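Local coordinates for protein dihydroorotase (Saccharomyces cerevisiae S288C, PDB 6L0A) that catalyses the reversible, zinc-dependent interconversion of N-carbamoyl-L-aspartate and dihydroorotate, the third step of de novo pyrimidine biosynthesis, at residues D12-V17 with Y39-L44; L25-I30 with K63-T68; D52-Y57 with F70-Y75; S257-H262 with G276-S281. One frame throughout, in Å; residues are numbered along the deposited sequence.

Contact 1 (D12-V17 with Y39-L44). With ZN (zinc ion), chain K; LMR ((2S)-2-hydroxybutanedioic acid), chain M.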
# COMPACT_ATOMS: atom_id res chain seq x y z
N ASP C 12 -13.90 -18.78 15.62
CA ASP C 12 -13.31 -17.94 14.58
C ASP C 12 -14.11 -18.24 13.31
O ASP C 12 -13.98 -19.32 12.72
CB ASP C 12 -11.82 -18.25 14.41
CG ASP C 12 -11.19 -17.50 13.26
OD1 ASP C 12 -11.89 -16.73 12.57
OD2 ASP C 12 -9.97 -17.68 13.06
N MET C 13 -14.95 -17.30 12.91
CA MET C 13 -15.88 -17.58 11.83
C MET C 13 -15.32 -17.22 10.45
O MET C 13 -16.09 -16.95 9.52
CB MET C 13 -17.20 -16.88 12.11
CG MET C 13 -17.94 -17.49 13.34
SD MET C 13 -17.93 -19.30 13.39
CE MET C 13 -19.28 -19.59 14.55
N HIS C 14 -13.99 -17.26 10.27
CA HIS C 14 -13.41 -16.97 8.95
C HIS C 14 -11.96 -17.49 8.93
O HIS C 14 -11.04 -16.75 9.24
CB HIS C 14 -13.46 -15.48 8.66
CG HIS C 14 -13.27 -15.15 7.21
ND1 HIS C 14 -14.08 -14.26 6.54
CD2 HIS C 14 -12.36 -15.59 6.31
CE1 HIS C 14 -13.68 -14.16 5.29
NE2 HIS C 14 -12.63 -14.95 5.12
N VAL C 15 -11.79 -18.76 8.53
CA VAL C 15 -10.50 -19.45 8.64
C VAL C 15 -10.10 -20.01 7.28
O VAL C 15 -10.92 -20.62 6.59
CB VAL C 15 -10.57 -20.59 9.68
CG1 VAL C 15 -9.31 -21.46 9.62
CG2 VAL C 15 -10.73 -20.03 11.08
N HIS C 16 -8.82 -19.82 6.91
CA HIS C 16 -8.21 -20.50 5.78
C HIS C 16 -7.18 -21.51 6.29
O HIS C 16 -6.25 -21.12 7.01
CB HIS C 16 -7.52 -19.50 4.84
CG HIS C 16 -8.46 -18.53 4.18
ND1 HIS C 16 -9.10 -18.80 2.99
CD2 HIS C 16 -8.87 -17.29 4.56
CE1 HIS C 16 -9.87 -17.77 2.67
NE2 HIS C 16 -9.74 -16.84 3.61
N VAL C 17 -7.33 -22.78 5.91
CA VAL C 17 -6.34 -23.79 6.26
C VAL C 17 -5.72 -24.46 5.03
O VAL C 17 -4.89 -25.35 5.19
CB VAL C 17 -6.90 -24.87 7.21
CG1 VAL C 17 -7.21 -24.28 8.59
CG2 VAL C 17 -8.11 -25.55 6.59
N TYR C 39 -15.01 -21.66 11.05
CA TYR C 39 -15.75 -21.66 9.79
C TYR C 39 -14.74 -21.62 8.65
O TYR C 39 -14.00 -20.64 8.52
CB TYR C 39 -16.69 -20.46 9.71
CG TYR C 39 -17.60 -20.44 8.49
CD1 TYR C 39 -18.55 -21.43 8.29
CD2 TYR C 39 -17.52 -19.41 7.56
CE1 TYR C 39 -19.40 -21.40 7.18
CE2 TYR C 39 -18.36 -19.37 6.45
CZ TYR C 39 -19.31 -20.37 6.27
OH TYR C 39 -20.16 -20.35 5.19
N ILE C 40 -14.71 -22.68 7.85
CA ILE C 40 -13.62 -22.95 6.91
C ILE C 40 -13.95 -22.39 5.54
O ILE C 40 -14.96 -22.78 4.93
CB ILE C 40 -13.34 -24.46 6.82
CG1 ILE C 40 -12.97 -25.01 8.20
CG2 ILE C 40 -12.26 -24.77 5.79
CD1 ILE C 40 -11.62 -24.48 8.75
N MET C 41 -13.09 -21.53 5.02
CA MET C 41 -13.38 -20.89 3.75
C MET C 41 -13.06 -21.81 2.57
O MET C 41 -12.24 -22.73 2.70
CB MET C 41 -12.61 -19.58 3.66
CG MET C 41 -13.19 -18.49 4.59
SD MET C 41 -14.89 -18.10 4.18
CE MET C 41 -15.51 -17.20 5.61
N PRO C 42 -13.68 -21.57 1.40
CA PRO C 42 -13.64 -22.58 0.33
C PRO C 42 -12.80 -22.23 -0.89
O PRO C 42 -12.95 -22.87 -1.94
CB PRO C 42 -15.11 -22.68 -0.06
CG PRO C 42 -15.56 -21.25 0.01
CD PRO C 42 -14.79 -20.63 1.20
N ASN C 43 -11.94 -21.22 -0.82
CA ASN C 43 -11.23 -20.75 -2.01
C ASN C 43 -9.97 -21.59 -2.23
O ASN C 43 -8.84 -21.10 -2.28
CB ASN C 43 -10.94 -19.26 -1.91
CG ASN C 43 -10.04 -18.92 -0.74
OD1 ASN C 43 -10.00 -19.64 0.26
ND2 ASN C 43 -9.30 -17.80 -0.86
N LEU C 44 -10.19 -22.90 -2.36
CA LEU C 44 -9.15 -23.82 -2.78
C LEU C 44 -8.98 -23.76 -4.30
O LEU C 44 -9.69 -23.05 -5.02
CB LEU C 44 -9.49 -25.24 -2.33
CG LEU C 44 -9.85 -25.44 -0.85
CD1 LEU C 44 -10.00 -26.93 -0.52
CD2 LEU C 44 -8.81 -24.82 0.03
ZN ZN K . -10.86 -15.01 3.91
C1 LMR M . -8.92 -12.99 1.53
O1A LMR M . -9.70 -13.24 2.48
O1B LMR M . -9.20 -11.98 0.83
C2 LMR M . -7.69 -13.85 1.18
O2 LMR M . -6.44 -13.20 1.28
C3 LMR M . -7.52 -14.94 2.19
C4 LMR M . -6.72 -15.92 1.37
O4A LMR M . -5.51 -15.69 1.01
O4B LMR M . -7.35 -16.95 1.08
O HOH W 1 -9.63 -23.48 3.91
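M41 carries CG anti to its carbonyl carbon (chi1 -72°) and bends at chi2 (-61°), which lays CE over the imidazole of H14. The methyl carbon M41 CE lies 3.4 Å from the centroid of the H14 ring, only 8° off the ring normal, in a CH-pi contact to which SD adds a sulfur-aromatic one. Farther back on the same side chain, CB covers one face of H16, while O4B of the bound malate lies over the opposite face. A single methionine thus packs against both histidines of the HxH motif that ends the first strand of the amidohydrolase TIM barrel. Their NE2 atoms grip one zinc, at 2.1 Å for H14 NE2 and 2.2 Å for H16 NE2, and E179 holds ND1 of H14 from a second shell. The two parallel strands are joined through V15, whose N donates to Y39 O (2.9 Å) and whose O accepts from M41 N (2.8 Å). V15 CG1 and I40 CD1 pack together on the face covered by helices 20-32 and 51-64. N43 OD1 sits at the edge of the H16 ring, 3.0 Å from H16 ND1, and N43 ND2 donates an almost straight hydrogen bond of 2.9 Å to malate O4B.

Contact 2 (L25-I30 with K63-T68)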
# COMPACT_ATOMS: atom_id res chain seq x y z
N LEU C 25 0.23 -28.14 8.69
CA LEU C 25 0.87 -27.21 9.61
C LEU C 25 -0.17 -26.39 10.36
O LEU C 25 -0.09 -26.24 11.58
CB LEU C 25 1.83 -26.30 8.84
CG LEU C 25 2.52 -25.13 9.54
CD1 LEU C 25 3.26 -25.57 10.80
CD2 LEU C 25 3.49 -24.47 8.57
N VAL C 26 -1.17 -25.87 9.65
CA VAL C 26 -1.98 -24.79 10.18
C VAL C 26 -3.22 -25.27 10.93
O VAL C 26 -3.63 -24.63 11.89
CB VAL C 26 -2.36 -23.85 9.03
CG1 VAL C 26 -3.47 -22.89 9.44
CG2 VAL C 26 -1.12 -23.08 8.58
N THR C 27 -3.81 -26.38 10.51
CA THR C 27 -5.06 -26.82 11.13
C THR C 27 -4.92 -27.07 12.63
O THR C 27 -5.82 -26.66 13.38
CB THR C 27 -5.60 -28.06 10.40
OG1 THR C 27 -5.82 -27.74 9.03
CG2 THR C 27 -6.93 -28.51 11.03
N PRO C 28 -3.84 -27.68 13.13
CA PRO C 28 -3.68 -27.77 14.60
C PRO C 28 -3.56 -26.42 15.28
O PRO C 28 -3.86 -26.31 16.47
CB PRO C 28 -2.40 -28.60 14.77
CG PRO C 28 -2.25 -29.36 13.49
CD PRO C 28 -2.77 -28.41 12.43
N LYS C 29 -3.11 -25.37 14.56
CA LYS C 29 -2.95 -24.06 15.18
C LYS C 29 -4.28 -23.38 15.49
O LYS C 29 -4.28 -22.39 16.24
CB LYS C 29 -2.11 -23.15 14.27
CG LYS C 29 -0.82 -23.79 13.79
CD LYS C 29 0.14 -23.97 14.96
CE LYS C 29 1.53 -24.37 14.48
NZ LYS C 29 1.51 -25.73 13.89
N ILE C 30 -5.40 -23.85 14.93
CA ILE C 30 -6.69 -23.32 15.34
C ILE C 30 -6.86 -23.49 16.85
O ILE C 30 -7.08 -22.51 17.58
CB ILE C 30 -7.83 -24.01 14.56
CG1 ILE C 30 -7.65 -23.77 13.04
CG2 ILE C 30 -9.18 -23.50 15.04
CD1 ILE C 30 -8.53 -24.64 12.14
N LYS C 63 -9.37 -35.22 11.04
CA LYS C 63 -8.26 -36.10 11.37
C LYS C 63 -7.08 -35.31 11.93
O LYS C 63 -6.44 -35.75 12.90
CB LYS C 63 -7.84 -36.89 10.14
CG LYS C 63 -6.88 -38.04 10.40
CD LYS C 63 -6.62 -38.83 9.13
CE LYS C 63 -6.11 -40.23 9.43
NZ LYS C 63 -5.40 -40.29 10.74
N LEU C 64 -6.80 -34.14 11.36
CA LEU C 64 -5.67 -33.33 11.81
C LEU C 64 -5.94 -32.67 13.15
O LEU C 64 -4.99 -32.32 13.86
CB LEU C 64 -5.34 -32.26 10.77
CG LEU C 64 -4.90 -32.74 9.39
CD1 LEU C 64 -4.93 -31.59 8.40
CD2 LEU C 64 -3.50 -33.31 9.49
N ALA C 65 -7.21 -32.45 13.50
CA ALA C 65 -7.57 -31.73 14.72
C ALA C 65 -8.88 -32.29 15.25
O ALA C 65 -9.95 -31.72 15.04
CB ALA C 65 -7.70 -30.22 14.47
N PRO C 66 -8.83 -33.43 15.94
CA PRO C 66 -10.08 -34.08 16.36
C PRO C 66 -10.89 -33.29 17.37
O PRO C 66 -12.08 -33.58 17.53
CB PRO C 66 -9.61 -35.43 16.95
CG PRO C 66 -8.25 -35.65 16.35
CD PRO C 66 -7.65 -34.27 16.21
N LYS C 67 -10.31 -32.30 18.05
CA LYS C 67 -11.06 -31.53 19.04
C LYS C 67 -11.61 -30.22 18.50
O LYS C 67 -12.25 -29.47 19.25
CB LYS C 67 -10.20 -31.27 20.27
CG LYS C 67 -9.60 -32.55 20.87
CD LYS C 67 -8.76 -32.26 22.11
CE LYS C 67 -8.06 -33.53 22.59
NZ LYS C 67 -7.33 -33.32 23.87
N THR C 68 -11.37 -29.91 17.23
CA THR C 68 -11.85 -28.67 16.61
C THR C 68 -13.17 -28.91 15.90
O THR C 68 -13.35 -29.92 15.22
CB THR C 68 -10.80 -28.15 15.63
OG1 THR C 68 -9.60 -27.88 16.36
CG2 THR C 68 -11.27 -26.88 14.95
O HOH W 2 -6.90 -27.26 15.84
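T27 and L64 bury the most surface here, and their side chains meet at about a right angle. Methyl CD1 of L64 lies beside the hydroxyl end of T27, 4.0 Å from T27 OG1; that oxygen is hydrogen-bonded to the carbonyl O of C23, one turn back. With OG1 turned to its own helix, the other branch of T27 does the apolar work. T27 CG2 stands anti to the backbone N and projects across the gap, 3.9 Å from A65 CB, just where the chain leaves helix 51-64. T68 is the third main contributor. A type I turn from A65 to T68 brings it back toward helix 20-32, and T68 CG2 meets I30 CG2 at 4.0 Å. The hydroxyl is used differently, T68 OG1 lying 2.8 Å from a water that donates to T27 O at 2.8 Å and, weakly, to P28 O. That water gives the interface a polar link, no direct hydrogen bond crossing it. P28 lacks an N-H and kinks the helix at this point, while P28 CG rests 4.1 Å from L64 O. Helices 20-32 and 51-64 follow successive strands of the parallel barrel sheet, and helix 20-32 packs against the C-terminal end of its neighbour 51-64 and the turn that follows, in the outer layer of a TIM barrel, well away from the metal centre.

Contact 3 (D52-Y57 with F70-Y75); sequences DRVIEY and FLMSFY
M72 slides past V54 in the opposite direction, and the two bury more surface than any other residues of the contact. Along 70-75, M72 is the first to touch this part of helix 51-64: M72 CB rests 3.7 Å from V54 CG2. From there the chain of M72 is bent twice, at chi2 (-61°) and again at chi3 (-65°), and the hook brings CE round to the flank of Y57. M72 CE ends 3.6 Å from Y57 CD2, approaching the ring obliquely, and 4.1 Å from V54 O. The Y57 hydroxyl is hydrogen-bonded to the carbonyl O of R18, which probably helps to fix the ring. S73 follows and turns its side chain away from the helix, where OG bonds to I40 O on the neighbouring strand; S73 O faces the helix instead and lies 3.9 Å from V54 CG2. At F74 the ring swings back. F74 CE1 approaches V54 CG1 at 3.9 Å, the two side chains crossing at about a right angle, while L84 and A88 of helix 82-90 pack on the same phenylalanine. V54 is therefore shared, CG2 serving M72 and CG1 serving F74. Strand 37-40, helix 51-64 and strand 69-71 form one beta-alpha-beta unit of the barrel, and this is its returning half. With no hydrogen bond between the segments, the helix is seated on the chain just past F70 and L71 by the fit of apolar surfaces, while the polar groups of Y57 and S73 find their partners outside the interface.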
# COMPACT_ATOMS: atom_id res chain seq x y z
N ASP C 52 -19.08 -34.02 -2.57
CA ASP C 52 -18.06 -34.98 -2.15
C ASP C 52 -16.79 -34.27 -1.71
O ASP C 52 -16.14 -34.70 -0.75
CB ASP C 52 -17.78 -35.98 -3.27
CG ASP C 52 -18.95 -36.93 -3.50
OD1 ASP C 52 -19.76 -37.13 -2.56
OD2 ASP C 52 -19.07 -37.48 -4.62
N ARG C 53 -16.43 -33.17 -2.38
CA ARG C 53 -15.22 -32.43 -2.02
C ARG C 53 -15.32 -31.82 -0.62
O ARG C 53 -14.36 -31.89 0.15
CB ARG C 53 -14.97 -31.34 -3.07
CG ARG C 53 -13.65 -30.59 -2.96
CD ARG C 53 -13.18 -30.19 -4.37
NE ARG C 53 -12.18 -29.13 -4.39
CZ ARG C 53 -10.94 -29.29 -3.93
NH1 ARG C 53 -10.58 -30.46 -3.41
NH2 ARG C 53 -10.07 -28.30 -3.98
N VAL C 54 -16.46 -31.23 -0.28
CA VAL C 54 -16.58 -30.59 1.02
C VAL C 54 -16.66 -31.63 2.13
O VAL C 54 -16.18 -31.39 3.24
CB VAL C 54 -17.79 -29.63 1.06
CG1 VAL C 54 -19.10 -30.40 1.19
CG2 VAL C 54 -17.63 -28.62 2.21
N ILE C 55 -17.24 -32.80 1.85
CA ILE C 55 -17.28 -33.87 2.85
C ILE C 55 -15.88 -34.41 3.10
O ILE C 55 -15.46 -34.55 4.25
CB ILE C 55 -18.25 -34.98 2.41
CG1 ILE C 55 -19.69 -34.51 2.53
CG2 ILE C 55 -18.03 -36.24 3.27
CD1 ILE C 55 -20.69 -35.44 1.86
N GLU C 56 -15.13 -34.70 2.03
CA GLU C 56 -13.79 -35.24 2.21
C GLU C 56 -12.85 -34.20 2.81
O GLU C 56 -11.96 -34.56 3.60
CB GLU C 56 -13.24 -35.78 0.89
CG GLU C 56 -13.95 -37.05 0.40
CD GLU C 56 -13.80 -38.22 1.38
OE1 GLU C 56 -14.83 -38.71 1.90
OE2 GLU C 56 -12.65 -38.67 1.61
N TYR C 57 -13.03 -32.92 2.47
CA TYR C 57 -12.22 -31.87 3.10
C TYR C 57 -12.44 -31.85 4.61
O TYR C 57 -11.47 -31.85 5.38
CB TYR C 57 -12.57 -30.50 2.50
CG TYR C 57 -11.59 -29.37 2.78
CD1 TYR C 57 -10.21 -29.58 2.84
CD2 TYR C 57 -12.05 -28.07 2.91
CE1 TYR C 57 -9.33 -28.52 3.07
CE2 TYR C 57 -11.19 -27.01 3.13
CZ TYR C 57 -9.84 -27.24 3.21
OH TYR C 57 -9.01 -26.16 3.43
N PHE C 70 -15.64 -28.00 13.03
CA PHE C 70 -15.47 -27.45 11.69
C PHE C 70 -16.83 -27.18 11.06
O PHE C 70 -17.63 -28.11 10.91
CB PHE C 70 -14.67 -28.41 10.81
CG PHE C 70 -13.22 -28.49 11.18
CD1 PHE C 70 -12.38 -27.42 10.96
CD2 PHE C 70 -12.71 -29.64 11.78
CE1 PHE C 70 -11.05 -27.47 11.31
CE2 PHE C 70 -11.37 -29.70 12.14
CZ PHE C 70 -10.53 -28.63 11.90
N LEU C 71 -17.08 -25.93 10.70
CA LEU C 71 -18.25 -25.53 9.92
C LEU C 71 -17.77 -25.20 8.51
O LEU C 71 -16.81 -24.45 8.36
CB LEU C 71 -18.95 -24.34 10.54
CG LEU C 71 -19.31 -24.43 12.03
CD1 LEU C 71 -19.90 -23.10 12.52
CD2 LEU C 71 -20.25 -25.61 12.30
N MET C 72 -18.44 -25.76 7.51
CA MET C 72 -17.91 -25.79 6.15
C MET C 72 -18.72 -24.89 5.23
O MET C 72 -19.86 -24.52 5.54
CB MET C 72 -17.90 -27.21 5.61
CG MET C 72 -17.22 -28.23 6.53
SD MET C 72 -15.46 -27.89 6.85
CE MET C 72 -14.75 -28.09 5.22
N SER C 73 -18.14 -24.54 4.08
CA SER C 73 -18.81 -23.67 3.12
C SER C 73 -18.56 -24.13 1.69
O SER C 73 -17.59 -24.83 1.38
CB SER C 73 -18.34 -22.21 3.25
OG SER C 73 -16.94 -22.13 3.02
N PHE C 74 -19.47 -23.70 0.82
CA PHE C 74 -19.27 -23.72 -0.62
C PHE C 74 -18.76 -22.36 -1.10
O PHE C 74 -19.02 -21.31 -0.49
CB PHE C 74 -20.58 -24.03 -1.36
CG PHE C 74 -20.92 -25.50 -1.44
CD1 PHE C 74 -19.94 -26.48 -1.39
CD2 PHE C 74 -22.24 -25.88 -1.62
CE1 PHE C 74 -20.27 -27.83 -1.49
CE2 PHE C 74 -22.59 -27.22 -1.72
CZ PHE C 74 -21.61 -28.20 -1.66
N TYR C 75 -18.06 -22.38 -2.22
CA TYR C 75 -17.62 -21.19 -2.94
C TYR C 75 -18.70 -20.80 -3.94
O TYR C 75 -19.19 -21.66 -4.69
CB TYR C 75 -16.31 -21.54 -3.62
CG TYR C 75 -15.54 -20.52 -4.42
CD1 TYR C 75 -15.95 -20.12 -5.69
CD2 TYR C 75 -14.33 -20.03 -3.93
CE1 TYR C 75 -15.19 -19.23 -6.43
CE2 TYR C 75 -13.56 -19.14 -4.67
CZ TYR C 75 -14.00 -18.74 -5.91
OH TYR C 75 -13.23 -17.87 -6.65

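Contact 4 (S257-H262 with G276-S281); sequences SDSAPH and GVYSQS. With ZN (zinc ion), chain K; LMR ((2S)-2-hydroxybutanedioic acid), chain M.
S259 reaches from the loop after the last strand of the TIM barrel, strand 253-255, into the bend of 276-281. S259 CB lies 3.4 Å from Q280 OE1 and 3.5 Å from S279 OG. One bond farther, OG is anti to the backbone N (chi1 176°) and is directed into the turn, where S259 OG accepts from S279 N at 3.1 Å and, more weakly, from Q280 N at 3.0 Å. A water 2.7 Å from S259 OG joins it to Q280 OE1, and the ring of Y278 approaches the same oxygen obliquely through CD1. One serine oxygen thus meets two consecutive amides, the second only weakly, and a water. The backbone around it is tied as well: A260 N donates to V277 O at 2.8 Å, and S259 N donates to S257 OG in an ST turn. S257 OG and Q280 NE2 are both hydrogen-bonded to D12 OD2. The ST turn spans D258, whose OD1 binds zinc at 2.0 Å; an aspartate at this place, after the eighth strand, is a hallmark of the amidohydrolase barrel. The segments also line the malate pocket. H262 NE2, hydrogen-bonded to A275 O, makes only a weak bond to the ligand's O4A, and A260 CB packs 3.5 Å from malate C3.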
# COMPACT_ATOMS: atom_id res chain seq x y z
N SER C 257 -11.12 -14.31 11.85
CA SER C 257 -9.73 -13.87 11.73
C SER C 257 -9.35 -13.55 10.30
O SER C 257 -8.50 -12.69 10.06
CB SER C 257 -8.79 -14.95 12.27
OG SER C 257 -8.82 -16.12 11.47
N ASP C 258 -9.95 -14.25 9.34
CA ASP C 258 -9.41 -14.31 7.98
C ASP C 258 -7.92 -14.63 8.02
O ASP C 258 -7.13 -14.08 7.25
CB ASP C 258 -9.67 -13.02 7.21
CG ASP C 258 -9.46 -13.20 5.71
OD1 ASP C 258 -9.47 -14.36 5.27
OD2 ASP C 258 -9.24 -12.20 4.99
N SER C 259 -7.52 -15.51 8.94
CA SER C 259 -6.14 -15.97 8.92
C SER C 259 -5.87 -16.67 7.59
O SER C 259 -6.58 -17.60 7.22
CB SER C 259 -5.85 -16.89 10.10
OG SER C 259 -4.53 -17.40 10.01
N ALA C 260 -4.84 -16.20 6.88
CA ALA C 260 -4.59 -16.58 5.49
C ALA C 260 -3.13 -16.97 5.36
O ALA C 260 -2.27 -16.11 5.12
CB ALA C 260 -4.93 -15.43 4.54
N PRO C 261 -2.81 -18.26 5.51
CA PRO C 261 -1.40 -18.68 5.48
C PRO C 261 -0.81 -18.60 4.08
O PRO C 261 -1.38 -19.11 3.11
CB PRO C 261 -1.46 -20.14 5.98
CG PRO C 261 -2.86 -20.35 6.49
CD PRO C 261 -3.73 -19.37 5.79
N HIS C 262 0.36 -17.97 3.98
CA HIS C 262 1.16 -18.00 2.77
C HIS C 262 2.60 -18.32 3.11
O HIS C 262 3.14 -17.82 4.10
CB HIS C 262 1.11 -16.65 2.04
CG HIS C 262 -0.24 -16.32 1.49
ND1 HIS C 262 -0.74 -16.92 0.36
CD2 HIS C 262 -1.19 -15.46 1.92
CE1 HIS C 262 -1.95 -16.44 0.11
NE2 HIS C 262 -2.25 -15.57 1.05
N GLY C 276 -2.91 -11.57 2.35
CA GLY C 276 -3.30 -12.34 3.52
C GLY C 276 -2.35 -12.22 4.69
O GLY C 276 -1.12 -12.20 4.53
N VAL C 277 -2.93 -12.15 5.89
CA VAL C 277 -2.20 -12.10 7.14
C VAL C 277 -2.46 -13.40 7.88
O VAL C 277 -3.60 -13.87 7.92
CB VAL C 277 -2.64 -10.88 7.99
CG1 VAL C 277 -2.06 -10.96 9.42
CG2 VAL C 277 -2.25 -9.56 7.28
N TYR C 278 -1.40 -13.98 8.46
CA TYR C 278 -1.52 -15.24 9.20
C TYR C 278 -1.63 -14.94 10.69
O TYR C 278 -0.64 -14.57 11.34
CB TYR C 278 -0.34 -16.17 8.94
CG TYR C 278 -0.44 -17.39 9.82
CD1 TYR C 278 -1.35 -18.39 9.54
CD2 TYR C 278 0.33 -17.51 10.98
CE1 TYR C 278 -1.48 -19.52 10.36
CE2 TYR C 278 0.21 -18.63 11.82
CZ TYR C 278 -0.70 -19.62 11.50
OH TYR C 278 -0.83 -20.74 12.32
N SER C 279 -2.82 -15.16 11.26
CA SER C 279 -3.06 -14.86 12.65
C SER C 279 -3.49 -16.07 13.48
O SER C 279 -3.74 -15.91 14.68
CB SER C 279 -4.13 -13.76 12.78
OG SER C 279 -5.33 -14.14 12.13
N GLN C 280 -3.57 -17.26 12.89
CA GLN C 280 -4.21 -18.39 13.59
C GLN C 280 -3.47 -18.75 14.87
O GLN C 280 -4.11 -19.00 15.90
CB GLN C 280 -4.29 -19.61 12.68
CG GLN C 280 -5.45 -20.53 13.04
CD GLN C 280 -6.78 -19.93 12.63
OE1 GLN C 280 -7.06 -19.82 11.44
NE2 GLN C 280 -7.58 -19.51 13.61
N SER C 281 -2.14 -18.77 14.83
CA SER C 281 -1.35 -19.29 15.95
C SER C 281 -1.54 -18.51 17.25
O SER C 281 -1.27 -19.05 18.33
CB SER C 281 0.14 -19.30 15.59
OG SER C 281 0.47 -20.36 14.69
ZN ZN K . -10.86 -15.01 3.91
C1 LMR M . -8.92 -12.99 1.53
O1A LMR M . -9.70 -13.24 2.48
O1B LMR M . -9.20 -11.98 0.83
C2 LMR M . -7.69 -13.85 1.18
O2 LMR M . -6.44 -13.20 1.28
C3 LMR M . -7.52 -14.94 2.19
C4 LMR M . -6.72 -15.92 1.37
O4A LMR M . -5.51 -15.69 1.01
O4B LMR M . -7.35 -16.95 1.08
O HOH W 3 -6.73 -11.79 11.81
O HOH W 4 -5.77 -12.05 5.87
O HOH W 5 -5.09 -19.93 9.32
O HOH W 6 0.35 -15.15 5.36

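Overall arrangement
Contacts 1 and 4 close on the active site from two ends of the barrel's strand order: H14 and H16 come from one, D258 from the other, and all three bind the same zinc ion, with malate touching both contacts. Their centres lie about 10 Å apart, and D12 OD2 joins them by probable hydrogen bonds to S257 OG (2.5 Å) and Q280 NE2 (3.1 Å). Contact 3 continues the sheet of contact 1 through I40 N and L71 O, 2.8 Å apart. Contact 2 lies farther out: the side chain of I30 is about 13 Å from the zinc ion. It packs on contact 1 through V17, on contact 3 through F70 and on contact 4 through K29, whereas contacts 3 and 4 do not touch.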